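Long-range contacts in putative methylthioribose-1-phosphate isomerase (Pyrococcus horikoshii OT3, PDB 6A34), which probably catalyses the interconversion of 5-methylthioribose 1-phosphate and 5-methylthioribulose 1-phosphate in the methionine salvage pathway: residues A[27-32]-A[55-60]; A[23-28]-A[36-41]; A[13-18]-A[174-179]; A[49-54]-A[97-102]. All coordinates share one frame; numbering follows the deposited sequence.

Contact 1 (A[27-32]-A[55-60]); sequences INQRLL and TVRGAP
The guanidinium of Arg57 takes the amide oxygen of Gln29 at its edge: NH1 donates to OE1 over 2.7 Å, with the acceptor in the guanidinium plane and the donor on a lone pair of the carbonyl. The two flat groups stand nearly perpendicular, their planes 85° apart, and the side chains cross at about a right angle. In Arg57 chi1 (54°) sets CG 3.4 Å from Gln29 CD, and the bends at chi2 and chi3 beyond it turn NH1 back to OE1. At the other end of the guanidinium NH2 is bonded to Asn168 OD1, and Gln29 NE2 is tied to Leu172 O, which should limit the rotation of both planar groups. Without the guanidinium, with an alanine here, Gln29 OE1 would probably lose this donor and the amide turn more freely. Arg57 is itself predicted to bind substrate. Nearby, Gln29 N gives Thr55 O a nearly straight bond of 3.0 Å, and Thr55 CG2 packs 4.0 Å from Asn28 CG. Asn28 OD1 accepts from Arg30 N, an Asx turn that shapes the bend following strand 23-27, while its ND2 is bonded to Glu39 OE2. The contact lies between that strand and the start of helix 59-76, whose N-cap is Gly58, with helix 44-52 against Thr55 and Val56 and helix 206-217 against Arg57.

Contact 2 (A[23-28]-A[36-41]); sequences SVYMIN and FKVEKF
Asn28 N gives Lys37 O the shortest bond across this pair, 2.7 Å and nearly in line with the carbonyl. The side chain of Asn28 adds a second grip, ND2 donating to Glu39 OE2 over 2.9 Å; the carboxylate is met on its anti side and its plane is turned 74° from the amide. A bend at chi2 (-53°) brings Glu39 to it. A water bridges Asn28 O and Lys37 N. From there the strands 23-27 and 38-41 run antiparallel as a beta hairpin, Val24-Phe41 and Met26-Glu39 being the hydrogen-bonded pairs. On the face of Val24 and Met26, the sulfur SD of Met26 lies 3.8 Å from Phe41 CE2, at the ring edge, a Met-aromatic contact beside helix 44-52. On the other face Tyr25 CB meets Val38 CG1, and Phe36 presents its ring edge to Ile27 CG1 at 4.0 Å. The hairpin end next to the loop is thus held by polar bonds, one to a carboxylate that is likely to be charged, and the strands by backbone pairing plus apolar contacts.

Contact 3 (A[13-18]-A[174-179]); sequences LPRTVE and TVHLGT
Arg15 lays CG over one face of the His176 ring, 3.8 Å from its centroid, a CH-pi contact; Leu177 CD2 lies over the opposite face, toward its rim. The chain of Arg15 is bent at chi2 and chi3, which carries the guanidinium past the imidazole to a salt bridge with Asp141 on helix 125-157, while NE runs by Val175 CG1 at 3.8 Å. His176 has an unusual first torsion (chi1 -144°) and directs NE2 at the backbone of the other segment, where it donates to Leu13 O over 2.8 Å. That oxygen lies close to the ring plane, but NE2 stands above the carbonyl plane of Leu13, 44° out of it. ND1 is buried with no partner in the model; the NE2 bond and the packing on its faces probably hold the ring's rotation. The hydroxyl OG1 of Thr16 is 2.8 Å from Thr174 O and also reaches Ser171 O, and the proton could serve either. Thr16 N donates to Val175 O at 2.9 Å, joining the two backbones directly. The contact thus ties the lead-in to strand 17-20 to the loop between strand 161-165 and helix 180-189, with helix 125-157 behind Thr174 and Val175, helix 59-76 against Thr16 and Val17, and helix 206-217 against Leu13.

Contact 4 (A[49-54]-A[97-102]); sequences EAIKNM and KNTRPT
Across Lys52 and Thr99, whose CA atoms are 5.1 Å apart, the C-terminal turn of helix 44-52 meets the loop that leaves helix 82-97. Thr99 turns its side chain toward the helix: CB lies 3.5 Å from Ile51 CG2, a tight carbon contact, and CG of Lys52 packs against the backbone of Thr99, 3.5 Å from its O. The hydroxyl of Thr99 is bonded back to Leu96 O, which keeps this loop close to the end of its own helix. Helix 44-52 is closed by a Schellman motif: Met54 adopts positive phi (57°) and bonds run back into the last turn, among them Met54 N to Ile51 O. That carbonyl also receives Arg100 NH2, at 2.7 Å but with a poor N-H...O angle of 116°, so the bond is weak; a second weak bond links NH2 to Val56 O. Met54 CG rests over one face of the guanidinium, 3.5 Å from Arg100 NH1, its chain extended so that SD and CE follow alongside. The side chain of Arg100, bent at chi2 and chi3, also passes CD within 3.9 Å of Ile51 CG2. With an alanine here in place of Arg100, Met54 would probably lose the flat group it rests on, and Ile51 O and Val56 O this donor. Arg100 is predicted to bind substrate, and the nearest atoms of its side chain and that of Arg57 are about 4 Å apart.

In the fold
Contacts 1 and 3 are buried, contact 2 is partly buried and contact 4 lies at the surface. Contacts 1 and 2 share Ile27 and Asn28, and Met26 packs on Val56 where they touch; Tyr25 is bonded to Glu18 of strand 17-20 and Ile27 to Thr16 just before it, so contacts 1, 2 and 3 meet around one small antiparallel sheet. Contact 2 is mostly backbone pairing, contact 3 mixes backbone bonds with a histidine and a threonine holding carbonyls, and contacts 1 and 4 each bring in a predicted substrate-binding arginine, well bonded in the first and only weakly in the second. Contacts 3 and 4 do not touch, their nearest atoms being about 8 Å apart.

Contact 1 (A[27-32]-A[55-60])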
loop_
_atom_site.group_PDB
_atom_site.type_symbol
_atom_site.label_atom_id
_atom_site.label_comp_id
_atom_site.label_asym_id
_atom_site.label_seq_id
_atom_site.Cartn_x
_atom_site.Cartn_y
_atom_site.Cartn_z
ATOM N N ILE A 27 -16.917 -21.991 1.842
ATOM C CA ILE A 27 -16.820 -20.743 2.547
ATOM C C ILE A 27 -17.117 -19.633 1.534
ATOM O O ILE A 27 -16.654 -19.714 0.410
ATOM C CB ILE A 27 -15.443 -20.569 3.204
ATOM C CG1 ILE A 27 -15.245 -21.592 4.319
ATOM C CG2 ILE A 27 -15.276 -19.135 3.711
ATOM C CD1 ILE A 27 -13.835 -21.629 4.852
ATOM N N ASN A 28 -17.949 -18.657 1.920
ATOM C CA ASN A 28 -18.295 -17.562 1.036
ATOM C C ASN A 28 -17.270 -16.445 1.222
ATOM O O ASN A 28 -17.399 -15.604 2.134
ATOM C CB ASN A 28 -19.700 -17.005 1.261
ATOM C CG ASN A 28 -20.129 -16.121 0.111
ATOM O OD1 ASN A 28 -19.308 -15.399 -0.461
ATOM N ND2 ASN A 28 -21.386 -16.239 -0.288
ATOM N N GLN A 29 -16.284 -16.428 0.328
ATOM C CA GLN A 29 -15.141 -15.523 0.434
ATOM C C GLN A 29 -15.536 -14.117 -0.047
ATOM O O GLN A 29 -14.761 -13.187 0.159
ATOM C CB GLN A 29 -13.940 -16.101 -0.328
ATOM C CG GLN A 29 -13.469 -17.459 0.213
ATOM C CD GLN A 29 -12.073 -17.845 -0.225
ATOM O OE1 GLN A 29 -11.166 -17.014 -0.225
ATOM N NE2 GLN A 29 -11.886 -19.110 -0.600
ATOM N N ARG A 30 -16.726 -13.960 -0.654
ATOM C CA ARG A 30 -17.255 -12.629 -1.002
ATOM C C ARG A 30 -17.811 -11.901 0.227
ATOM O O ARG A 30 -17.871 -10.703 0.218
ATOM C CB ARG A 30 -18.378 -12.694 -2.036
ATOM C CG ARG A 30 -17.898 -13.008 -3.441
ATOM C CD ARG A 30 -18.990 -13.777 -4.177
ATOM N NE ARG A 30 -20.308 -13.163 -4.052
ATOM C CZ ARG A 30 -20.732 -12.140 -4.792
ATOM N NH1 ARG A 30 -19.968 -11.648 -5.760
ATOM N NH2 ARG A 30 -21.919 -11.612 -4.551
ATOM N N LEU A 31 -18.240 -12.626 1.255
ATOM C CA LEU A 31 -18.864 -11.997 2.419
ATOM C C LEU A 31 -17.801 -11.621 3.466
ATOM O O LEU A 31 -18.064 -10.809 4.339
ATOM C CB LEU A 31 -19.935 -12.941 2.991
ATOM C CG LEU A 31 -21.113 -13.228 2.056
ATOM C CD1 LEU A 31 -22.125 -14.188 2.679
ATOM C CD2 LEU A 31 -21.804 -11.936 1.616
ATOM N N LEU A 32 -16.594 -12.192 3.360
ATOM C CA LEU A 32 -15.554 -11.949 4.358
ATOM C C LEU A 32 -15.010 -10.543 4.145
ATOM O O LEU A 32 -15.006 -10.049 3.010
ATOM C CB LEU A 32 -14.446 -13.005 4.244
ATOM C CG LEU A 32 -14.837 -14.411 4.699
ATOM C CD1 LEU A 32 -13.735 -15.409 4.393
ATOM C CD2 LEU A 32 -15.200 -14.446 6.176
ATOM N N THR A 55 -17.039 -16.802 -5.206
ATOM C CA THR A 55 -17.500 -17.287 -3.892
ATOM C C THR A 55 -16.407 -18.192 -3.297
ATOM O O THR A 55 -16.098 -18.169 -2.101
ATOM C CB THR A 55 -18.852 -18.006 -4.032
ATOM O OG1 THR A 55 -19.856 -17.060 -4.420
ATOM C CG2 THR A 55 -19.294 -18.702 -2.763
ATOM N N VAL A 56 -15.814 -18.990 -4.175
ATOM C CA VAL A 56 -14.586 -19.683 -3.912
ATOM C C VAL A 56 -13.485 -18.990 -4.716
ATOM O O VAL A 56 -13.736 -18.498 -5.824
ATOM C CB VAL A 56 -14.679 -21.186 -4.273
ATOM C CG1 VAL A 56 -15.169 -21.429 -5.702
ATOM C CG2 VAL A 56 -13.347 -21.871 -4.075
ATOM N N ARG A 57 -12.278 -18.970 -4.147
ATOM C CA ARG A 57 -11.066 -18.506 -4.823
ATOM C C ARG A 57 -9.884 -19.319 -4.302
ATOM O O ARG A 57 -10.063 -20.151 -3.414
ATOM C CB ARG A 57 -10.843 -17.010 -4.597
ATOM C CG ARG A 57 -10.842 -16.612 -3.133
ATOM C CD ARG A 57 -9.857 -15.476 -2.873
ATOM N NE ARG A 57 -8.463 -15.926 -2.849
ATOM C CZ ARG A 57 -7.818 -16.311 -1.756
ATOM N NH1 ARG A 57 -8.510 -16.737 -0.707
ATOM N NH2 ARG A 57 -6.493 -16.229 -1.708
ATOM N N GLY A 58 -8.696 -19.058 -4.863
ATOM C CA GLY A 58 -7.491 -19.840 -4.620
ATOM C C GLY A 58 -7.443 -21.062 -5.538
ATOM O O GLY A 58 -8.371 -21.909 -5.538
ATOM N N ALA A 59 -6.334 -21.184 -6.279
ATOM C CA ALA A 59 -6.253 -22.039 -7.435
ATOM C C ALA A 59 -6.660 -23.473 -7.067
ATOM O O ALA A 59 -7.489 -24.076 -7.738
ATOM C CB ALA A 59 -4.861 -21.931 -8.047
ATOM N N PRO A 60 -6.126 -24.077 -5.989
ATOM C CA PRO A 60 -6.476 -25.462 -5.657
ATOM C C PRO A 60 -7.913 -25.630 -5.120
ATOM O O PRO A 60 -8.530 -26.683 -5.316
ATOM C CB PRO A 60 -5.458 -25.877 -4.584
ATOM C CG PRO A 60 -4.448 -24.714 -4.494
ATOM C CD PRO A 60 -5.158 -23.492 -5.046
#

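Contact 2 (A[23-28]-A[36-41])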
loop_
_atom_site.group_PDB
_atom_site.type_symbol
_atom_site.label_atom_id
_atom_site.label_comp_id
_atom_site.label_asym_id
_atom_site.label_seq_id
_atom_site.Cartn_x
_atom_site.Cartn_y
_atom_site.Cartn_z
ATOM N N SER A 23 -23.844 -32.537 -1.806
ATOM C CA SER A 23 -23.800 -31.094 -1.797
ATOM C C SER A 23 -22.351 -30.592 -1.710
ATOM O O SER A 23 -21.519 -31.123 -0.928
ATOM C CB SER A 23 -24.651 -30.579 -0.672
ATOM O OG SER A 23 -26.018 -30.813 -0.952
ATOM N N VAL A 24 -22.051 -29.568 -2.515
ATOM C CA VAL A 24 -20.780 -28.870 -2.441
ATOM C C VAL A 24 -20.925 -27.705 -1.463
ATOM O O VAL A 24 -21.820 -26.880 -1.602
ATOM C CB VAL A 24 -20.306 -28.390 -3.822
ATOM C CG1 VAL A 24 -18.971 -27.669 -3.729
ATOM C CG2 VAL A 24 -20.211 -29.536 -4.811
ATOM N N TYR A 25 -20.058 -27.665 -0.453
ATOM C CA TYR A 25 -20.077 -26.593 0.562
ATOM C C TYR A 25 -18.832 -25.714 0.408
ATOM O O TYR A 25 -17.762 -26.238 0.387
ATOM C CB TYR A 25 -20.098 -27.179 1.975
ATOM C CG TYR A 25 -21.315 -27.999 2.347
ATOM C CD1 TYR A 25 -21.482 -29.297 1.881
ATOM C CD2 TYR A 25 -22.266 -27.513 3.235
ATOM C CE1 TYR A 25 -22.573 -30.071 2.249
ATOM C CE2 TYR A 25 -23.363 -28.275 3.615
ATOM C CZ TYR A 25 -23.522 -29.565 3.125
ATOM O OH TYR A 25 -24.599 -30.329 3.491
ATOM N N MET A 26 -19.009 -24.385 0.352
ATOM C CA MET A 26 -17.924 -23.413 0.150
ATOM C C MET A 26 -18.036 -22.286 1.180
ATOM O O MET A 26 -19.110 -21.665 1.351
ATOM C CB MET A 26 -17.973 -22.759 -1.232
ATOM C CG MET A 26 -18.009 -23.723 -2.374
ATOM S SD MET A 26 -17.965 -22.818 -3.918
ATOM C CE MET A 26 -18.265 -24.107 -5.127
ATOM N N ILE A 27 -16.917 -21.991 1.842
ATOM C CA ILE A 27 -16.820 -20.743 2.547
ATOM C C ILE A 27 -17.117 -19.633 1.534
ATOM O O ILE A 27 -16.654 -19.714 0.410
ATOM C CB ILE A 27 -15.443 -20.569 3.204
ATOM C CG1 ILE A 27 -15.245 -21.592 4.319
ATOM C CG2 ILE A 27 -15.276 -19.135 3.711
ATOM C CD1 ILE A 27 -13.835 -21.629 4.852
ATOM N N ASN A 28 -17.949 -18.657 1.920
ATOM C CA ASN A 28 -18.295 -17.562 1.036
ATOM C C ASN A 28 -17.270 -16.445 1.222
ATOM O O ASN A 28 -17.399 -15.604 2.134
ATOM C CB ASN A 28 -19.700 -17.005 1.261
ATOM C CG ASN A 28 -20.129 -16.121 0.111
ATOM O OD1 ASN A 28 -19.308 -15.399 -0.461
ATOM N ND2 ASN A 28 -21.386 -16.239 -0.288
ATOM N N PHE A 36 -19.012 -14.607 8.096
ATOM C CA PHE A 36 -18.532 -15.961 7.839
ATOM C C PHE A 36 -19.726 -16.890 7.555
ATOM O O PHE A 36 -20.487 -17.193 8.447
ATOM C CB PHE A 36 -17.735 -16.448 9.054
ATOM C CG PHE A 36 -17.193 -17.848 8.949
ATOM C CD1 PHE A 36 -16.841 -18.397 7.724
ATOM C CD2 PHE A 36 -17.016 -18.622 10.084
ATOM C CE1 PHE A 36 -16.329 -19.683 7.642
ATOM C CE2 PHE A 36 -16.508 -19.910 9.996
ATOM C CZ PHE A 36 -16.147 -20.431 8.775
ATOM N N LYS A 37 -19.825 -17.394 6.321
ATOM C CA LYS A 37 -20.938 -18.208 5.896
ATOM C C LYS A 37 -20.480 -19.288 4.913
ATOM O O LYS A 37 -19.731 -19.024 3.961
ATOM C CB LYS A 37 -21.995 -17.352 5.205
ATOM C CG LYS A 37 -23.348 -18.025 5.023
ATOM C CD LYS A 37 -24.365 -17.090 4.414
ATOM C CE LYS A 37 -25.645 -17.774 3.991
ATOM N NZ LYS A 37 -26.818 -17.103 4.603
ATOM N N VAL A 38 -20.975 -20.503 5.162
ATOM C CA VAL A 38 -20.782 -21.661 4.323
ATOM C C VAL A 38 -22.023 -21.844 3.446
ATOM O O VAL A 38 -23.081 -22.163 3.951
ATOM C CB VAL A 38 -20.518 -22.905 5.184
ATOM C CG1 VAL A 38 -20.151 -24.095 4.314
ATOM C CG2 VAL A 38 -19.440 -22.638 6.225
ATOM N N GLU A 39 -21.876 -21.584 2.146
ATOM C CA GLU A 39 -22.920 -21.800 1.168
ATOM C C GLU A 39 -23.026 -23.311 0.908
ATOM O O GLU A 39 -22.029 -24.022 1.064
ATOM C CB GLU A 39 -22.628 -21.069 -0.147
ATOM C CG GLU A 39 -22.586 -19.550 -0.053
ATOM C CD GLU A 39 -23.783 -18.841 0.570
ATOM O OE1 GLU A 39 -24.866 -19.472 0.703
ATOM O OE2 GLU A 39 -23.615 -17.653 0.939
ATOM N N LYS A 40 -24.238 -23.752 0.541
ATOM C CA LYS A 40 -24.616 -25.142 0.236
ATOM C C LYS A 40 -25.178 -25.175 -1.190
ATOM O O LYS A 40 -26.154 -24.493 -1.477
ATOM C CB LYS A 40 -25.675 -25.614 1.231
ATOM C CG LYS A 40 -26.096 -27.077 1.134
ATOM C CD LYS A 40 -26.625 -27.601 2.463
ATOM C CE LYS A 40 -26.992 -29.071 2.463
ATOM N NZ LYS A 40 -28.386 -29.290 2.017
ATOM N N PHE A 41 -24.502 -25.901 -2.084
ATOM C CA PHE A 41 -24.824 -25.934 -3.489
ATOM C C PHE A 41 -25.140 -27.373 -3.901
ATOM O O PHE A 41 -24.325 -28.260 -3.676
ATOM C CB PHE A 41 -23.674 -25.375 -4.329
ATOM C CG PHE A 41 -23.302 -23.945 -4.020
ATOM C CD1 PHE A 41 -24.248 -22.930 -4.099
ATOM C CD2 PHE A 41 -22.013 -23.611 -3.638
ATOM C CE1 PHE A 41 -23.914 -21.614 -3.812
ATOM C CE2 PHE A 41 -21.684 -22.300 -3.337
ATOM C CZ PHE A 41 -22.630 -21.302 -3.445
HETATM O O HOH W 1 -18.013 -16.037 4.592
#

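Contact 3 (A[13-18]-A[174-179])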
loop_
_atom_site.group_PDB
_atom_site.type_symbol
_atom_site.label_atom_id
_atom_site.label_comp_id
_atom_site.label_asym_id
_atom_site.label_seq_id
_atom_site.Cartn_x
_atom_site.Cartn_y
_atom_site.Cartn_z
ATOM N N LEU A 13 -11.092 -23.787 11.245
ATOM C CA LEU A 13 -11.847 -23.543 10.054
ATOM C C LEU A 13 -12.218 -24.873 9.411
ATOM O O LEU A 13 -11.400 -25.799 9.385
ATOM C CB LEU A 13 -11.004 -22.721 9.068
ATOM C CG LEU A 13 -10.793 -21.249 9.418
ATOM C CD1 LEU A 13 -9.774 -20.620 8.483
ATOM C CD2 LEU A 13 -12.092 -20.461 9.379
ATOM N N PRO A 14 -13.409 -24.950 8.773
ATOM C CA PRO A 14 -13.723 -26.042 7.858
ATOM C C PRO A 14 -12.903 -25.882 6.575
ATOM O O PRO A 14 -12.315 -24.810 6.334
ATOM C CB PRO A 14 -15.194 -25.808 7.490
ATOM C CG PRO A 14 -15.300 -24.297 7.538
ATOM C CD PRO A 14 -14.424 -23.888 8.711
ATOM N N ARG A 15 -12.885 -26.942 5.763
ATOM C CA ARG A 15 -12.323 -26.883 4.449
ATOM C C ARG A 15 -13.005 -25.738 3.689
ATOM O O ARG A 15 -14.163 -25.418 3.923
ATOM C CB ARG A 15 -12.411 -28.256 3.776
ATOM C CG ARG A 15 -11.211 -29.134 4.083
ATOM C CD ARG A 15 -11.339 -30.632 4.214
ATOM N NE ARG A 15 -10.943 -31.242 2.975
ATOM C CZ ARG A 15 -10.319 -32.406 2.771
ATOM N NH1 ARG A 15 -10.433 -32.926 1.571
ATOM N NH2 ARG A 15 -9.564 -33.020 3.661
ATOM N N THR A 16 -12.212 -25.086 2.843
ATOM C CA THR A 16 -12.625 -23.989 1.976
ATOM C C THR A 16 -13.730 -24.464 1.031
ATOM O O THR A 16 -14.615 -23.708 0.687
ATOM C CB THR A 16 -11.419 -23.467 1.179
ATOM O OG1 THR A 16 -10.472 -22.968 2.126
ATOM C CG2 THR A 16 -11.781 -22.414 0.159
ATOM N N VAL A 17 -13.606 -25.716 0.602
ATOM C CA VAL A 17 -14.542 -26.427 -0.241
ATOM C C VAL A 17 -14.596 -27.860 0.298
ATOM O O VAL A 17 -13.511 -28.467 0.505
ATOM C CB VAL A 17 -14.105 -26.446 -1.722
ATOM C CG1 VAL A 17 -15.156 -27.080 -2.615
ATOM C CG2 VAL A 17 -13.756 -25.072 -2.249
ATOM N N GLU A 18 -15.823 -28.391 0.444
ATOM C CA GLU A 18 -16.116 -29.752 0.982
ATOM C C GLU A 18 -17.251 -30.377 0.135
ATOM O O GLU A 18 -18.112 -29.659 -0.435
ATOM C CB GLU A 18 -16.535 -29.638 2.453
ATOM C CG GLU A 18 -15.894 -30.619 3.422
ATOM C CD GLU A 18 -16.097 -30.154 4.864
ATOM O OE1 GLU A 18 -17.263 -29.832 5.195
ATOM O OE2 GLU A 18 -15.091 -30.017 5.638
ATOM N N THR A 174 -6.600 -22.307 -0.424
ATOM C CA THR A 174 -6.419 -23.711 -0.674
ATOM C C THR A 174 -7.676 -24.464 -0.217
ATOM O O THR A 174 -8.656 -23.860 0.240
ATOM C CB THR A 174 -5.181 -24.196 0.084
ATOM O OG1 THR A 174 -5.440 -24.109 1.487
ATOM C CG2 THR A 174 -3.960 -23.369 -0.250
ATOM N N VAL A 175 -7.605 -25.794 -0.301
ATOM C CA VAL A 175 -8.650 -26.657 0.187
ATOM C C VAL A 175 -8.624 -26.593 1.705
ATOM O O VAL A 175 -9.681 -26.473 2.311
ATOM C CB VAL A 175 -8.506 -28.088 -0.342
ATOM C CG1 VAL A 175 -9.563 -29.012 0.241
ATOM C CG2 VAL A 175 -8.525 -28.101 -1.848
ATOM N N HIS A 176 -7.427 -26.630 2.300
ATOM C CA HIS A 176 -7.311 -26.491 3.768
ATOM C C HIS A 176 -5.874 -26.091 4.158
ATOM O O HIS A 176 -4.938 -26.522 3.535
ATOM C CB HIS A 176 -7.819 -27.793 4.453
ATOM C CG HIS A 176 -8.550 -27.588 5.744
ATOM N ND1 HIS A 176 -8.587 -28.572 6.731
ATOM C CD2 HIS A 176 -9.235 -26.508 6.236
ATOM C CE1 HIS A 176 -9.268 -28.103 7.777
ATOM N NE2 HIS A 176 -9.688 -26.827 7.494
ATOM N N LEU A 177 -5.752 -25.226 5.176
ATOM C CA LEU A 177 -4.520 -24.938 5.943
ATOM C C LEU A 177 -3.692 -23.802 5.317
ATOM O O LEU A 177 -3.152 -22.922 6.052
ATOM C CB LEU A 177 -3.666 -26.205 6.077
ATOM C CG LEU A 177 -4.347 -27.402 6.733
ATOM C CD1 LEU A 177 -3.375 -28.566 6.829
ATOM C CD2 LEU A 177 -4.880 -27.041 8.105
ATOM N N GLY A 178 -3.530 -23.844 3.991
ATOM C CA GLY A 178 -2.751 -22.843 3.278
ATOM C C GLY A 178 -1.366 -23.343 2.947
ATOM O O GLY A 178 -1.006 -24.433 3.341
ATOM N N THR A 179 -0.617 -22.538 2.185
ATOM C CA THR A 179 0.792 -22.777 1.950
ATOM C C THR A 179 1.543 -22.063 3.068
ATOM O O THR A 179 2.057 -22.698 4.025
ATOM C CB THR A 179 1.170 -22.436 0.499
ATOM O OG1 THR A 179 0.889 -21.078 0.146
ATOM C CG2 THR A 179 0.425 -23.329 -0.470
#

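Contact 4 (A[49-54]-A[97-102])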
loop_
_atom_site.group_PDB
_atom_site.type_symbol
_atom_site.label_atom_id
_atom_site.label_comp_id
_atom_site.label_asym_id
_atom_site.label_seq_id
_atom_site.Cartn_x
_atom_site.Cartn_y
_atom_site.Cartn_z
ATOM N N GLU A 49 -21.559 -21.160 -11.123
ATOM C CA GLU A 49 -21.810 -19.761 -10.830
ATOM C C GLU A 49 -20.895 -19.303 -9.671
ATOM O O GLU A 49 -20.336 -18.211 -9.719
ATOM C CB GLU A 49 -23.309 -19.570 -10.562
ATOM C CG GLU A 49 -23.751 -18.125 -10.376
ATOM C CD GLU A 49 -23.375 -17.155 -11.495
ATOM O OE1 GLU A 49 -23.302 -17.594 -12.681
ATOM O OE2 GLU A 49 -23.143 -15.956 -11.174
ATOM N N ALA A 50 -20.715 -20.154 -8.653
ATOM C CA ALA A 50 -19.911 -19.850 -7.448
ATOM C C ALA A 50 -18.420 -19.760 -7.796
ATOM O O ALA A 50 -17.681 -19.032 -7.155
ATOM C CB ALA A 50 -20.174 -20.871 -6.372
ATOM N N ILE A 51 -17.980 -20.455 -8.848
ATOM C CA ILE A 51 -16.624 -20.257 -9.345
ATOM C C ILE A 51 -16.525 -18.898 -10.066
ATOM O O ILE A 51 -15.592 -18.155 -9.812
ATOM C CB ILE A 51 -16.187 -21.426 -10.243
ATOM C CG1 ILE A 51 -15.915 -22.687 -9.420
ATOM C CG2 ILE A 51 -14.980 -21.041 -11.087
ATOM C CD1 ILE A 51 -16.179 -23.956 -10.177
ATOM N N LYS A 52 -17.463 -18.610 -10.975
ATOM C CA LYS A 52 -17.494 -17.343 -11.742
ATOM C C LYS A 52 -17.621 -16.125 -10.812
ATOM O O LYS A 52 -16.976 -15.117 -11.050
ATOM C CB LYS A 52 -18.678 -17.294 -12.713
ATOM C CG LYS A 52 -18.448 -17.854 -14.111
ATOM C CD LYS A 52 -19.364 -17.235 -15.185
ATOM C CE LYS A 52 -20.763 -16.908 -14.691
ATOM N NZ LYS A 52 -21.709 -16.647 -15.800
ATOM N N ASN A 53 -18.522 -16.244 -9.833
ATOM C CA ASN A 53 -18.791 -15.362 -8.673
ATOM C C ASN A 53 -17.562 -15.038 -7.808
ATOM O O ASN A 53 -17.621 -14.104 -7.020
ATOM C CB ASN A 53 -19.690 -16.074 -7.645
ATOM C CG ASN A 53 -21.069 -15.476 -7.575
ATOM O OD1 ASN A 53 -21.232 -14.315 -7.920
ATOM N ND2 ASN A 53 -22.049 -16.243 -7.129
ATOM N N MET A 54 -16.554 -15.921 -7.813
ATOM C CA MET A 54 -15.439 -15.921 -6.838
ATOM C C MET A 54 -15.951 -16.033 -5.382
ATOM O O MET A 54 -15.349 -15.494 -4.421
ATOM C CB MET A 54 -14.549 -14.695 -7.060
ATOM C CG MET A 54 -13.998 -14.687 -8.489
ATOM S SD MET A 54 -12.850 -13.349 -8.899
ATOM C CE MET A 54 -12.809 -13.491 -10.689
ATOM N N LYS A 97 -15.847 -26.026 -17.071
ATOM C CA LYS A 97 -14.634 -25.608 -17.761
ATOM C C LYS A 97 -14.685 -24.097 -18.032
ATOM O O LYS A 97 -13.688 -23.400 -17.818
ATOM C CB LYS A 97 -14.472 -26.404 -19.060
ATOM C CG LYS A 97 -13.097 -26.328 -19.703
ATOM C CD LYS A 97 -13.063 -26.929 -21.083
ATOM C CE LYS A 97 -11.652 -27.247 -21.526
ATOM N NZ LYS A 97 -11.624 -28.306 -22.564
ATOM N N ASN A 98 -15.864 -23.605 -18.448
ATOM C CA ASN A 98 -16.076 -22.243 -18.973
ATOM C C ASN A 98 -16.569 -21.302 -17.861
ATOM O O ASN A 98 -17.504 -20.537 -18.046
ATOM C CB ASN A 98 -17.038 -22.270 -20.167
ATOM C CG ASN A 98 -16.639 -23.292 -21.216
ATOM O OD1 ASN A 98 -17.465 -24.088 -21.663
ATOM N ND2 ASN A 98 -15.374 -23.302 -21.606
ATOM N N THR A 99 -15.944 -21.380 -16.687
ATOM C CA THR A 99 -16.237 -20.448 -15.609
ATOM C C THR A 99 -15.131 -19.389 -15.600
ATOM O O THR A 99 -15.387 -18.202 -15.785
ATOM C CB THR A 99 -16.401 -21.178 -14.271
ATOM O OG1 THR A 99 -15.352 -22.139 -14.158
ATOM C CG2 THR A 99 -17.752 -21.849 -14.133
ATOM N N ARG A 100 -13.901 -19.869 -15.396
ATOM C CA ARG A 100 -12.664 -19.114 -15.542
ATOM C C ARG A 100 -11.759 -19.940 -16.450
ATOM O O ARG A 100 -10.976 -20.755 -15.958
ATOM C CB ARG A 100 -12.044 -18.814 -14.168
ATOM C CG ARG A 100 -12.622 -17.578 -13.482
ATOM C CD ARG A 100 -12.989 -17.785 -12.020
ATOM N NE ARG A 100 -11.964 -17.360 -11.076
ATOM C CZ ARG A 100 -12.049 -17.472 -9.746
ATOM N NH1 ARG A 100 -11.242 -16.748 -8.986
ATOM N NH2 ARG A 100 -12.939 -18.282 -9.177
ATOM N N PRO A 101 -11.910 -19.803 -17.794
ATOM C CA PRO A 101 -11.075 -20.508 -18.780
ATOM C C PRO A 101 -9.536 -20.417 -18.697
ATOM O O PRO A 101 -8.850 -21.100 -19.468
ATOM C CB PRO A 101 -11.480 -19.840 -20.104
ATOM C CG PRO A 101 -12.920 -19.432 -19.884
ATOM C CD PRO A 101 -12.976 -19.008 -18.432
ATOM N N THR A 102 -9.014 -19.597 -17.771
ATOM C CA THR A 102 -7.575 -19.302 -17.633
ATOM C C THR A 102 -6.982 -20.016 -16.395
ATOM O O THR A 102 -5.874 -20.592 -16.501
ATOM C CB THR A 102 -7.340 -17.782 -17.632
ATOM O OG1 THR A 102 -6.636 -17.460 -16.431
ATOM C CG2 THR A 102 -8.613 -16.959 -17.702
#